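Local coordinates for cobalamin (Vitamin B12) biosynthesis CbiX protein (Marinobacter aquaeolei, PDB 3LYH) that probably acts as a metal-binding lyase of the CbiX chelatase family and may take part in cobalamin (vitamin B12) biosynthesis, at residues B[26-31]-B[38-43]; B[56-61]-B[93-98]; B[9-14]-B[48-53]. All blocks are in the same frame, centred on the assembly; numbering follows the deposited sequence.

Interaction 1: B[26-31]-B[38-43]; sequences KLAEPT and AAIAYM
A28 meets I40, and T31 meets A38, where the later part of helix 18-34 lies against strand 38-42. Both pairings are apolar and their backbones are close, with the A28 and I40 CA atoms 6.4 Å apart. The CB methyl of A28 rests alongside the longer arm of the isoleucine, 4.0 Å from I40 CB and 4.1 Å from I40 CD1. With CG1 anti to the backbone N (chi1 -170°) and an extended chi2, that arm runs past the alanine, so one methyl touches both its root and its end. One helical turn on, T31 CG2 approaches A38 CB methyl to methyl at 3.8 Å. The threonine carries this branch anti to its own N, which presents carbon rather than the hydroxyl to the strand.

No hydrogen bond crosses between the segments; polar links lie beside the packing. The Y42 OH reaches back to the E25 carboxylate on the same helix, and the strand backbone pairs with strand 6-12 through A39 and A41. Near P30, which has no N-H to offer, the helix is kinked.

A28 and T31 also pack on L10 of strand 6-12, while T31 meets R114 of the second subunit. The contact therefore belongs to the beta-alpha-beta unit of strand 6-12, helix 18-34 and strand 38-42. Its chemistry is that of a short-reach apolar seam: two alanines let helix and strand approach closely, and van der Waals packing alone joins these segments, with directional bonding left to the neighbouring strand and to Y42.

Interaction 2: B[56-61]-B[93-98]; sequences RAKGQG and HGVTIR
K58 reaches from helix 50-59 to the end of helix 78-93, where its amine is modelled as a donor to the backbone carbonyl of H93. The K58 NZ to H93 O distance, 2.4 Å, is very short, so the exact position of the amine is doubtful. A bend at chi2 (50°) brings K58 CD to V95 CG1, 4.0 Å away, and a second at chi4 (-87°) turns NZ toward the carbonyl. The same amine makes a salt bridge to E63. Shortening K58 to an alanine is likely to leave the E63 carboxylate without its charged mate and the V95 methyl less covered.

Further along, G61 takes positive phi and ends the helix in a Schellman motif, with G61 N bonded to K58 O at 2.9 Å and V62 N to A57 O. On the other segment, G94 leaves helix 78-93 with positive phi as well, and V95 leads into strand 96-99. The imidazole of H93 turns elsewhere, its NE2 bonded to D51 on helix 50-59. Two neighbouring helix C-termini, each followed by a glycine with positive phi before the chain enters a strand, are thus joined at one end of a parallel alpha/beta sheet.

Interaction 3: B[9-14]-B[48-53]; sequences ILLAHG and PSLDTI
Strand 6-12 and the first turn of helix 50-59 come closest at I9 and I53, whose CA atoms are 7.7 Å apart, and at L11 and L50, 7.9 Å apart. The helix starts after P48, which follows a cis peptide bond, and S49 is its N-cap: S49 OG accepts from T52 N at 3.1 Å, with an N-H...O angle of 158°.

From this start L50 sends CD1 obliquely against I9. That methyl lies 3.5 Å from I9 CG2, closer than two methyls normally sit, and 3.9 Å from I9 CD1, so it is received by both branches of the isoleucine. L11 reaches the same methyl at about a right angle, CD1 to CD1 at 4.0 Å. On I53, with CG1 at chi1 -62°, CG2 falls anti to the backbone N and does the touching: it lies 3.8 Å from I9 CG1, the two isoleucines side by side and pointing contrary ways.

I53 also rests on A39 and A41 of strand 38-42, and L50 on M85 and L89 of helix 78-93. Helix 50-59 thus packs over strand 6-12 on one face of the parallel sheet of an alpha/beta fold. All four touching residues are buried and purely aliphatic. The join therefore rests on the fit of branched methyls, while polar groups of the helix start are used outside it, in the cap and in the salt bridge from D51 to R88.

From the N terminus, strand 6-12 opens interaction 3. The chain then runs through helix 18-34 and returns in strand 38-42, closing interaction 1, which is nested within the larger loop that interaction 3 closes at the start of helix 50-59. Interaction 2 follows in series, opening at the end of that helix and closing at the end of helix 78-93, just before strand 96-99. Interactions 1 and 3 share the sheet, in which strands 38-42 and 6-12 are neighbours; they place helix 18-34 and helix 50-59 on opposite faces. Interactions 2 and 3 use opposite ends of helix 50-59. Interactions 1 and 2 do not touch, their centres lying about 17 Å apart.

Interaction 1: B[26-31]-B[38-43]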
loop_
_atom_site.group_PDB
_atom_site.type_symbol
_atom_site.label_atom_id
_atom_site.label_comp_id
_atom_site.label_asym_id
_atom_site.label_seq_id
_atom_site.Cartn_x
_atom_site.Cartn_y
_atom_site.Cartn_z
ATOM N N LYS B 26 10.682 5.534 3.340
ATOM C CA LYS B 26 10.858 5.983 1.962
ATOM C C LYS B 26 9.552 6.410 1.300
ATOM O O LYS B 26 9.549 7.384 0.560
ATOM C CB LYS B 26 11.589 4.930 1.129
ATOM C CG LYS B 26 11.933 5.425 -0.258
ATOM N N LEU B 27 8.450 5.689 1.565
ATOM C CA LEU B 27 7.114 6.064 1.080
ATOM C C LEU B 27 6.703 7.444 1.593
ATOM O O LEU B 27 6.060 8.235 0.876
ATOM C CB LEU B 27 6.057 5.032 1.481
ATOM C CG LEU B 27 6.026 3.823 0.542
ATOM C CD1 LEU B 27 5.252 2.737 1.237
ATOM C CD2 LEU B 27 5.374 4.188 -0.823
ATOM N N ALA B 28 7.081 7.741 2.830
ATOM C CA ALA B 28 6.735 9.019 3.428
ATOM C C ALA B 28 7.646 10.177 3.008
ATOM O O ALA B 28 7.251 11.359 3.141
ATOM C CB ALA B 28 6.706 8.877 4.937
ATOM N N GLU B 29 8.829 9.860 2.516
ATOM C CA GLU B 29 9.909 10.855 2.385
ATOM C C GLU B 29 9.570 12.050 1.450
ATOM O O GLU B 29 9.813 13.173 1.846
ATOM C CB GLU B 29 11.204 10.182 1.930
ATOM C CG GLU B 29 12.376 11.027 2.038
ATOM C CD GLU B 29 13.657 10.213 1.946
ATOM O OE1 GLU B 29 13.840 9.504 0.946
ATOM O OE2 GLU B 29 14.457 10.275 2.892
ATOM N N PRO B 30 8.984 11.810 0.273
ATOM C CA PRO B 30 8.577 12.996 -0.558
ATOM C C PRO B 30 7.622 13.968 0.168
ATOM O O PRO B 30 7.779 15.196 0.084
ATOM C CB PRO B 30 7.929 12.353 -1.774
ATOM C CG PRO B 30 8.627 11.033 -1.860
ATOM C CD PRO B 30 8.674 10.564 -0.447
ATOM N N THR B 31 6.659 13.432 0.917
ATOM C CA THR B 31 5.766 14.279 1.718
ATOM C C THR B 31 6.497 15.021 2.812
ATOM O O THR B 31 6.415 16.253 2.940
ATOM C CB THR B 31 4.622 13.473 2.357
ATOM O OG1 THR B 31 3.830 12.879 1.322
ATOM C CG2 THR B 31 3.722 14.379 3.240
ATOM N N ALA B 38 4.858 17.719 8.449
ATOM C CA ALA B 38 4.431 16.377 8.062
ATOM C C ALA B 38 5.439 15.354 8.598
ATOM O O ALA B 38 6.627 15.590 8.558
ATOM C CB ALA B 38 4.206 16.286 6.500
ATOM N N ALA B 39 4.924 14.245 9.154
ATOM C CA ALA B 39 5.793 13.239 9.789
ATOM C C ALA B 39 5.170 11.860 9.660
ATOM O O ALA B 39 3.925 11.744 9.585
ATOM C CB ALA B 39 6.002 13.579 11.245
ATOM N N ILE B 40 6.011 10.849 9.612
ATOM C CA ILE B 40 5.503 9.463 9.700
ATOM C C ILE B 40 5.438 9.064 11.173
ATOM O O ILE B 40 6.262 9.515 11.987
ATOM C CB ILE B 40 6.379 8.423 8.933
ATOM C CG1 ILE B 40 5.669 7.085 8.853
ATOM C CG2 ILE B 40 7.830 8.306 9.541
ATOM C CD1 ILE B 40 6.241 6.112 7.864
ATOM N N ALA B 41 4.419 8.267 11.502
ATOM C CA ALA B 41 4.312 7.656 12.819
ATOM C C ALA B 41 3.832 6.225 12.620
ATOM O O ALA B 41 3.215 5.877 11.596
ATOM C CB ALA B 41 3.362 8.436 13.757
ATOM N N TYR B 42 4.154 5.392 13.610
ATOM C CA TYR B 42 3.832 3.987 13.594
ATOM C C TYR B 42 2.841 3.657 14.732
ATOM O O TYR B 42 2.997 4.094 15.861
ATOM C CB TYR B 42 5.100 3.159 13.792
ATOM C CG TYR B 42 6.087 3.322 12.662
ATOM C CD1 TYR B 42 5.891 2.647 11.481
ATOM C CD2 TYR B 42 7.221 4.122 12.800
ATOM C CE1 TYR B 42 6.793 2.786 10.426
ATOM C CE2 TYR B 42 8.142 4.263 11.751
ATOM C CZ TYR B 42 7.908 3.584 10.579
ATOM O OH TYR B 42 8.778 3.690 9.533
HETATM N N MSE B 43 1.831 2.887 14.381
HETATM C CA MSE B 43 0.768 2.464 15.301
HETATM C C MSE B 43 1.342 1.659 16.485
HETATM O O MSE B 43 0.878 1.794 17.603
HETATM C CB MSE B 43 -0.281 1.660 14.509
HETATM C CG MSE B 43 -1.676 1.460 15.156
HETATM SE SE MSE B 43 -2.904 0.655 13.882
HETATM C CE MSE B 43 -2.036 1.519 12.470
#

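Interaction 2: B[56-61]-B[93-98]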
loop_
_atom_site.group_PDB
_atom_site.type_symbol
_atom_site.label_atom_id
_atom_site.label_comp_id
_atom_site.label_asym_id
_atom_site.label_seq_id
_atom_site.Cartn_x
_atom_site.Cartn_y
_atom_site.Cartn_z
ATOM N N ARG B 56 5.356 16.157 20.150
ATOM C CA ARG B 56 6.332 17.026 19.502
ATOM C C ARG B 56 5.729 18.223 18.750
ATOM O O ARG B 56 6.273 19.333 18.808
ATOM C CB ARG B 56 7.194 16.210 18.501
ATOM C CG ARG B 56 8.399 15.493 19.088
ATOM C CD ARG B 56 9.514 15.370 18.027
ATOM N NE ARG B 56 10.428 14.261 18.311
ATOM C CZ ARG B 56 10.464 13.083 17.675
ATOM N NH1 ARG B 56 9.654 12.797 16.650
ATOM N NH2 ARG B 56 11.347 12.163 18.074
ATOM N N ALA B 57 4.656 17.997 18.002
ATOM C CA ALA B 57 4.003 19.063 17.261
ATOM C C ALA B 57 3.372 20.037 18.279
ATOM O O ALA B 57 3.436 21.250 18.097
ATOM C CB ALA B 57 2.960 18.490 16.306
ATOM N N LYS B 58 2.804 19.461 19.346
ATOM C CA LYS B 58 2.167 20.189 20.454
ATOM C C LYS B 58 3.164 21.020 21.247
ATOM O O LYS B 58 2.910 22.197 21.519
ATOM C CB LYS B 58 1.441 19.196 21.381
ATOM C CG LYS B 58 0.687 19.788 22.578
ATOM C CD LYS B 58 -0.239 20.931 22.184
ATOM C CE LYS B 58 -0.903 21.550 23.406
ATOM N NZ LYS B 58 -2.132 20.807 23.725
ATOM N N GLY B 59 4.301 20.418 21.603
ATOM C CA GLY B 59 5.437 21.162 22.167
ATOM C C GLY B 59 5.940 22.333 21.312
ATOM O O GLY B 59 6.570 23.262 21.844
ATOM N N GLN B 60 5.672 22.302 20.005
ATOM C CA GLN B 60 5.939 23.415 19.074
ATOM C C GLN B 60 4.706 24.262 18.714
ATOM O O GLN B 60 4.751 25.023 17.737
ATOM C CB GLN B 60 6.528 22.862 17.774
ATOM C CG GLN B 60 7.798 22.007 17.970
ATOM C CD GLN B 60 9.072 22.827 17.960
ATOM O OE1 GLN B 60 9.678 23.074 19.006
ATOM N NE2 GLN B 60 9.481 23.261 16.774
ATOM N N GLY B 61 3.604 24.115 19.461
ATOM C CA GLY B 61 2.396 24.934 19.241
ATOM C C GLY B 61 1.329 24.462 18.257
ATOM O O GLY B 61 0.359 25.192 18.003
ATOM N N HIS B 93 -3.687 15.209 25.105
ATOM C CA HIS B 93 -2.921 16.375 24.656
ATOM C C HIS B 93 -3.751 17.634 24.395
ATOM O O HIS B 93 -3.167 18.666 24.102
ATOM C CB HIS B 93 -2.068 16.002 23.431
ATOM C CG HIS B 93 -1.079 14.912 23.708
ATOM N ND1 HIS B 93 0.020 15.094 24.522
ATOM C CD2 HIS B 93 -1.028 13.622 23.291
ATOM C CE1 HIS B 93 0.707 13.968 24.588
ATOM N NE2 HIS B 93 0.094 13.059 23.851
ATOM N N GLY B 94 -5.077 17.581 24.514
ATOM C CA GLY B 94 -5.934 18.731 24.180
ATOM C C GLY B 94 -5.768 19.255 22.743
ATOM O O GLY B 94 -5.587 20.458 22.498
ATOM N N VAL B 95 -5.834 18.337 21.789
ATOM C CA VAL B 95 -5.739 18.652 20.365
ATOM C C VAL B 95 -6.934 18.069 19.614
ATOM O O VAL B 95 -7.700 17.289 20.191
ATOM C CB VAL B 95 -4.421 18.109 19.767
ATOM C CG1 VAL B 95 -3.200 18.835 20.440
ATOM C CG2 VAL B 95 -4.305 16.609 19.945
ATOM N N THR B 96 -7.067 18.507 18.365
ATOM C CA THR B 96 -8.083 18.070 17.399
ATOM C C THR B 96 -7.365 17.295 16.277
ATOM O O THR B 96 -6.429 17.816 15.657
ATOM C CB THR B 96 -8.859 19.244 16.819
ATOM O OG1 THR B 96 -9.445 19.981 17.900
ATOM C CG2 THR B 96 -9.999 18.772 15.881
ATOM N N ILE B 97 -7.789 16.054 16.057
ATOM C CA ILE B 97 -7.177 15.163 15.069
ATOM C C ILE B 97 -8.259 14.582 14.174
ATOM O O ILE B 97 -9.107 13.830 14.657
ATOM C CB ILE B 97 -6.389 14.007 15.737
ATOM C CG1 ILE B 97 -5.449 14.521 16.813
ATOM C CG2 ILE B 97 -5.676 13.076 14.687
ATOM C CD1 ILE B 97 -4.872 13.402 17.731
ATOM N N ARG B 98 -8.222 14.950 12.890
ATOM C CA ARG B 98 -9.080 14.365 11.885
ATOM C C ARG B 98 -8.437 13.076 11.390
ATOM O O ARG B 98 -7.239 13.025 11.200
ATOM C CB ARG B 98 -9.269 15.313 10.717
ATOM C CG ARG B 98 -10.174 14.766 9.653
ATOM C CD ARG B 98 -10.626 15.837 8.645
ATOM N NE ARG B 98 -9.616 16.186 7.649
ATOM C CZ ARG B 98 -9.360 15.488 6.531
ATOM N NH1 ARG B 98 -10.025 14.360 6.238
ATOM N NH2 ARG B 98 -8.429 15.928 5.692
#

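Interaction 3: B[9-14]-B[48-53]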
loop_
_atom_site.group_PDB
_atom_site.type_symbol
_atom_site.label_atom_id
_atom_site.label_comp_id
_atom_site.label_asym_id
_atom_site.label_seq_id
_atom_site.Cartn_x
_atom_site.Cartn_y
_atom_site.Cartn_z
ATOM N N ILE B 9 0.148 13.625 9.900
ATOM C CA ILE B 9 0.769 12.408 10.398
ATOM C C ILE B 9 0.442 11.301 9.414
ATOM O O ILE B 9 -0.741 10.944 9.250
ATOM C CB ILE B 9 0.285 12.026 11.813
ATOM C CG1 ILE B 9 0.575 13.174 12.750
ATOM C CG2 ILE B 9 1.048 10.777 12.315
ATOM C CD1 ILE B 9 0.074 12.994 14.200
ATOM N N LEU B 10 1.472 10.764 8.773
ATOM C CA LEU B 10 1.346 9.581 7.900
ATOM C C LEU B 10 1.452 8.391 8.797
ATOM O O LEU B 10 2.487 8.213 9.430
ATOM C CB LEU B 10 2.398 9.532 6.805
ATOM C CG LEU B 10 2.451 10.725 5.869
ATOM C CD1 LEU B 10 3.540 10.613 4.794
ATOM C CD2 LEU B 10 1.130 11.023 5.259
ATOM N N LEU B 11 0.390 7.590 8.884
ATOM C CA LEU B 11 0.314 6.515 9.881
ATOM C C LEU B 11 0.483 5.159 9.251
ATOM O O LEU B 11 -0.323 4.765 8.430
ATOM C CB LEU B 11 -0.981 6.549 10.688
ATOM C CG LEU B 11 -1.054 5.578 11.877
ATOM C CD1 LEU B 11 -0.054 5.953 12.902
ATOM C CD2 LEU B 11 -2.487 5.572 12.473
ATOM N N ALA B 12 1.539 4.445 9.710
ATOM C CA ALA B 12 1.845 3.065 9.214
ATOM C C ALA B 12 1.712 2.033 10.359
ATOM O O ALA B 12 1.790 2.409 11.517
ATOM C CB ALA B 12 3.306 3.032 8.625
ATOM N N HIS B 13 1.534 0.739 10.072
ATOM C CA HIS B 13 1.963 -0.307 11.074
ATOM C C HIS B 13 3.457 -0.352 11.214
ATOM O O HIS B 13 4.171 -0.288 10.208
ATOM C CB HIS B 13 1.551 -1.718 10.632
ATOM C CG HIS B 13 0.173 -2.101 11.016
ATOM N ND1 HIS B 13 -0.321 -1.913 12.289
ATOM C CD2 HIS B 13 -0.829 -2.666 10.298
ATOM C CE1 HIS B 13 -1.579 -2.316 12.332
ATOM N NE2 HIS B 13 -1.911 -2.775 11.137
ATOM N N GLY B 14 3.941 -0.548 12.438
ATOM C CA GLY B 14 5.368 -0.725 12.704
ATOM C C GLY B 14 5.742 -2.196 12.752
ATOM O O GLY B 14 4.902 -3.079 12.640
ATOM N N PRO B 48 8.886 6.725 15.536
ATOM C CA PRO B 48 8.071 7.368 16.562
ATOM C C PRO B 48 6.618 6.916 16.548
ATOM O O PRO B 48 6.039 6.630 15.491
ATOM C CB PRO B 48 8.182 8.852 16.221
ATOM C CG PRO B 48 8.339 8.847 14.762
ATOM C CD PRO B 48 8.965 7.554 14.330
ATOM N N SER B 49 6.043 6.839 17.743
ATOM C CA SER B 49 4.651 6.521 17.937
ATOM C C SER B 49 3.828 7.757 17.604
ATOM O O SER B 49 4.373 8.865 17.457
ATOM C CB SER B 49 4.381 6.158 19.406
ATOM O OG SER B 49 4.658 7.271 20.243
ATOM N N LEU B 50 2.522 7.567 17.518
ATOM C CA LEU B 50 1.582 8.704 17.362
ATOM C C LEU B 50 1.659 9.696 18.537
ATOM O O LEU B 50 1.607 10.914 18.347
ATOM C CB LEU B 50 0.163 8.167 17.155
ATOM C CG LEU B 50 -0.929 8.953 16.458
ATOM C CD1 LEU B 50 -0.538 9.273 15.038
ATOM C CD2 LEU B 50 -2.181 8.102 16.449
ATOM N N ASP B 51 1.790 9.167 19.762
ATOM C CA ASP B 51 1.915 10.036 20.907
ATOM C C ASP B 51 3.157 10.915 20.794
ATOM O O ASP B 51 3.072 12.098 21.088
ATOM C CB ASP B 51 1.921 9.261 22.235
ATOM C CG ASP B 51 1.364 10.086 23.368
ATOM O OD1 ASP B 51 2.143 10.770 24.052
ATOM O OD2 ASP B 51 0.136 10.066 23.549
ATOM N N THR B 52 4.287 10.342 20.339
ATOM C CA THR B 52 5.535 11.088 20.207
ATOM C C THR B 52 5.446 12.201 19.192
ATOM O O THR B 52 5.919 13.299 19.444
ATOM C CB THR B 52 6.722 10.147 19.869
ATOM O OG1 THR B 52 6.988 9.329 21.003
ATOM C CG2 THR B 52 7.970 10.941 19.502
ATOM N N ILE B 53 4.814 11.927 18.053
ATOM C CA ILE B 53 4.623 12.961 17.050
ATOM C C ILE B 53 3.660 14.050 17.539
ATOM O O ILE B 53 3.878 15.256 17.307
ATOM C CB ILE B 53 4.173 12.355 15.705
ATOM C CG1 ILE B 53 5.237 11.411 15.145
ATOM C CG2 ILE B 53 3.858 13.474 14.662
ATOM C CD1 ILE B 53 6.627 12.038 14.942
#